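Local coordinates for protein tyrosine phosphatase (Orf virus, PDB 5NCR) that is a homodimeric tyrosine phosphatase with triple substrate specificity that probably also dephosphorylates phosphoserine in proteins, at residues A165-R168 with Y169-I172; R44-R48 with G49-V53. The protein carries 2 engineered substitutions. All blocks are in the same frame, centred on the assembly; numbering follows the deposited sequence.

Contact 1. Residues A165-R168 with Y169-I172; sequences ANFR and YQLI
The first turns of helix 165-177, the last helix of the phosphatase domain, bring Gln-170 up against Asn-166 and Phe-167. The regular i to i+4 ladder sets the frame. Tyr-169 N donates to Ala-165 O at 2.8 Å, and Ile-172 N to Arg-168 O at 2.9 Å. Asn-166 O takes two donors of one residue: Gln-170 N at 3.1 Å and, weakly, Gln-170 NE2 at 3.5 Å. CG of Gln-170 is beside its own backbone N and anti to the carbonyl carbon (chi1 -71°), which sets it 3.3 Å from Asn-166 O. The Gln-170 amide is held more firmly from the loop before helix 90-103, by Thr-85 O at NE2 and Ile-87 N at OE1. Its NE2 also sits at the edge of the Phe-167 ring, near the ring plane, with the two planes 67° apart. Phe-167 and Leu-171 both pack on Ala-121 of helix 118-134. The Arg-168 guanidinium is bound outside the two segments, by Thr-16 OG1 at NE, Leu-13 O at NH2 and Leu-162 O at NH1. Tyr-169 and Ile-172 lean on Ala-9 of helix 7-15. Leu-171 CG lies 3.3 Å from Phe-167 O, and Ile-172 CG1 stands 3.2 Å from Arg-168 O.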
# COMPACT_ATOMS: atom_id res chain seq x y z
N ALA B 165 3.54 1.10 15.59
CA ALA B 165 2.75 0.13 14.83
C ALA B 165 1.46 -0.25 15.57
O ALA B 165 0.45 -0.42 14.92
CB ALA B 165 3.57 -1.10 14.54
N ASN B 166 1.49 -0.32 16.91
CA ASN B 166 0.33 -0.62 17.76
C ASN B 166 -0.79 0.40 17.55
O ASN B 166 -1.94 0.03 17.30
CB ASN B 166 0.76 -0.71 19.25
CG ASN B 166 -0.34 -0.56 20.30
OD1 ASN B 166 -0.23 0.24 21.25
ND2 ASN B 166 -1.40 -1.34 20.18
N PHE B 167 -0.44 1.69 17.59
CA PHE B 167 -1.36 2.80 17.41
C PHE B 167 -1.84 2.84 15.97
O PHE B 167 -3.02 3.07 15.74
CB PHE B 167 -0.66 4.15 17.74
CG PHE B 167 -0.30 4.42 19.19
CD1 PHE B 167 -0.64 3.51 20.20
CD2 PHE B 167 0.37 5.59 19.55
CE1 PHE B 167 -0.29 3.76 21.53
CE2 PHE B 167 0.71 5.84 20.88
CZ PHE B 167 0.37 4.92 21.87
N ARG B 168 -0.90 2.69 15.01
CA ARG B 168 -1.23 2.73 13.59
C ARG B 168 -2.19 1.61 13.24
O ARG B 168 -3.13 1.85 12.50
CB ARG B 168 0.04 2.68 12.73
CG ARG B 168 -0.08 3.41 11.39
CD ARG B 168 1.26 3.63 10.70
NE ARG B 168 1.90 2.36 10.39
CZ ARG B 168 2.94 1.85 11.03
NH1 ARG B 168 3.49 2.51 12.04
NH2 ARG B 168 3.45 0.68 10.66
N TYR B 169 -2.01 0.40 13.82
CA TYR B 169 -2.89 -0.73 13.57
C TYR B 169 -4.28 -0.42 14.14
O TYR B 169 -5.28 -0.62 13.45
CB TYR B 169 -2.33 -2.03 14.18
CG TYR B 169 -3.24 -3.23 14.00
CD1 TYR B 169 -3.29 -3.92 12.79
CD2 TYR B 169 -4.05 -3.68 15.04
CE1 TYR B 169 -4.11 -5.04 12.62
CE2 TYR B 169 -4.87 -4.80 14.89
CZ TYR B 169 -4.91 -5.47 13.67
OH TYR B 169 -5.71 -6.58 13.51
N GLN B 170 -4.35 0.11 15.39
CA GLN B 170 -5.63 0.47 16.02
C GLN B 170 -6.40 1.52 15.18
O GLN B 170 -7.61 1.43 15.08
CB GLN B 170 -5.43 0.99 17.44
CG GLN B 170 -5.01 -0.10 18.42
CD GLN B 170 -4.87 0.48 19.80
OE1 GLN B 170 -5.84 0.75 20.50
NE2 GLN B 170 -3.66 0.69 20.24
N LEU B 171 -5.68 2.46 14.58
CA LEU B 171 -6.26 3.49 13.70
C LEU B 171 -6.75 2.87 12.39
O LEU B 171 -7.84 3.20 11.92
CB LEU B 171 -5.25 4.61 13.43
CG LEU B 171 -4.91 5.51 14.62
CD1 LEU B 171 -3.69 6.33 14.35
CD2 LEU B 171 -6.05 6.45 14.95
N ILE B 172 -5.97 1.94 11.82
CA ILE B 172 -6.38 1.21 10.60
C ILE B 172 -7.68 0.48 10.91
O ILE B 172 -8.63 0.62 10.16
CB ILE B 172 -5.26 0.29 10.05
CG1 ILE B 172 -4.08 1.14 9.51
CG2 ILE B 172 -5.79 -0.70 8.97
CD1 ILE B 172 -2.75 0.42 9.42

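Contact 2. Residues R44-R48 with G49-V53; sequences RAVLR and GDSGV
Two backbone bonds tie Gly-49 and Asp-50 to the end of helix 40-47. Asp-50 N reaches back to Ala-45 O at 2.8 Å. Gly-49 N donates to Val-46 O at 3.0 Å from well above the carbonyl plane, 59° out of it. A water bridges the same turn: it donates to Val-46 O and accepts from Ser-51 N. Further on, Ser-51 OG accepts from Val-53 N at 3.1 Å, an ST turn. With the positive phi of Gly-49 (77°), the two backbone bonds make a Schellman motif, which turns the chain out of the helix into the loop leading to strand 57-60. The charged contact is on the surface. Arg-48 and Asp-50 form a salt bridge with a weak hydrogen bond, NE to OD2 at 3.4 Å. OD2 lies at the edge of the guanidinium, in its plane, while the carboxylate plane stands almost perpendicular to it. The Arg-48 chain bends at chi3 (-39°), and Ala-45 CA lies 3.4 Å above one face of the guanidinium plane, toward its rim. In the apolar contact, Ser-51 CB meets Val-46 CA at 3.8 Å and Val-46 CG2 at 3.9 Å. Val-46 is buried and also touches Phe-55.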
# COMPACT_ATOMS: atom_id res chain seq x y z
N ARG B 44 5.54 24.07 24.99
CA ARG B 44 6.30 24.96 25.88
C ARG B 44 6.27 26.41 25.39
O ARG B 44 6.15 27.32 26.21
CB ARG B 44 7.75 24.48 26.02
CG ARG B 44 7.95 23.53 27.21
CD ARG B 44 9.42 23.33 27.54
NE ARG B 44 10.16 22.71 26.44
CZ ARG B 44 10.31 21.40 26.27
NH1 ARG B 44 9.78 20.54 27.13
NH2 ARG B 44 11.00 20.94 25.23
N ALA B 45 6.38 26.60 24.06
CA ALA B 45 6.36 27.92 23.42
C ALA B 45 4.99 28.59 23.61
O ALA B 45 4.94 29.77 23.93
CB ALA B 45 6.71 27.80 21.94
N VAL B 46 3.89 27.83 23.46
CA VAL B 46 2.51 28.30 23.68
C VAL B 46 2.36 28.79 25.13
O VAL B 46 1.94 29.93 25.36
CB VAL B 46 1.43 27.21 23.33
CG1 VAL B 46 0.01 27.70 23.64
CG2 VAL B 46 1.52 26.77 21.87
N LEU B 47 2.75 27.94 26.10
CA LEU B 47 2.67 28.21 27.54
C LEU B 47 3.54 29.40 28.01
O LEU B 47 3.15 30.06 28.98
CB LEU B 47 2.98 26.95 28.36
CG LEU B 47 2.04 25.76 28.13
CD1 LEU B 47 2.71 24.48 28.50
CD2 LEU B 47 0.70 25.95 28.86
N ARG B 48 4.67 29.69 27.33
CA ARG B 48 5.54 30.84 27.65
C ARG B 48 4.97 32.14 27.07
O ARG B 48 5.50 33.22 27.34
CB ARG B 48 6.95 30.65 27.05
CG ARG B 48 7.86 29.62 27.70
CD ARG B 48 9.28 29.65 27.14
NE ARG B 48 9.36 29.87 25.68
CZ ARG B 48 9.57 28.92 24.78
NH1 ARG B 48 9.71 27.65 25.16
NH2 ARG B 48 9.64 29.22 23.49
N GLY B 49 3.94 32.02 26.23
CA GLY B 49 3.34 33.14 25.52
C GLY B 49 4.22 33.56 24.34
O GLY B 49 4.15 34.71 23.91
N ASP B 50 5.04 32.61 23.83
CA ASP B 50 5.98 32.80 22.73
C ASP B 50 5.46 32.31 21.38
O ASP B 50 6.18 32.38 20.38
CB ASP B 50 7.31 32.10 23.09
CG ASP B 50 8.14 32.81 24.14
OD1 ASP B 50 7.55 33.37 25.09
OD2 ASP B 50 9.39 32.79 24.02
N SER B 51 4.22 31.81 21.33
CA SER B 51 3.61 31.28 20.10
C SER B 51 3.04 32.40 19.24
O SER B 51 2.56 33.38 19.77
CB SER B 51 2.52 30.27 20.42
OG SER B 51 1.86 29.80 19.25
N GLY B 52 3.10 32.23 17.92
CA GLY B 52 2.54 33.17 16.96
C GLY B 52 1.09 32.87 16.63
O GLY B 52 0.47 33.59 15.84
N VAL B 53 0.53 31.80 17.23
CA VAL B 53 -0.87 31.40 17.04
C VAL B 53 -1.63 31.61 18.37
O VAL B 53 -1.13 31.23 19.44
CB VAL B 53 -1.01 29.95 16.48
CG1 VAL B 53 -2.47 29.47 16.52
CG2 VAL B 53 -0.42 29.82 15.08
O HOH W 1 1.56 31.78 23.25

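In the fold
Contact 1 and contact 2 lie on opposite sides of the chain's centre. Their own centres are 31 Å apart, and their nearest atoms about 18 Å, so they do not touch. Both belong to the dual specificity phosphatase catalytic domain. Contact 2 comes first in the chain and lies at the surface, about 20 Å from the chain's centre. Contact 1 is partly buried, about 12 Å from that centre, among helices 7-15, 118-134 and 140-158. Its Phe-167 side chain is about 6 Å from a bound phosphate ion and touches Arg-118. By sequence Arg-118 is the arginine of the family's HCX5R phosphate-binding loop, so the phosphate probably marks the active site, which contact 1 flanks.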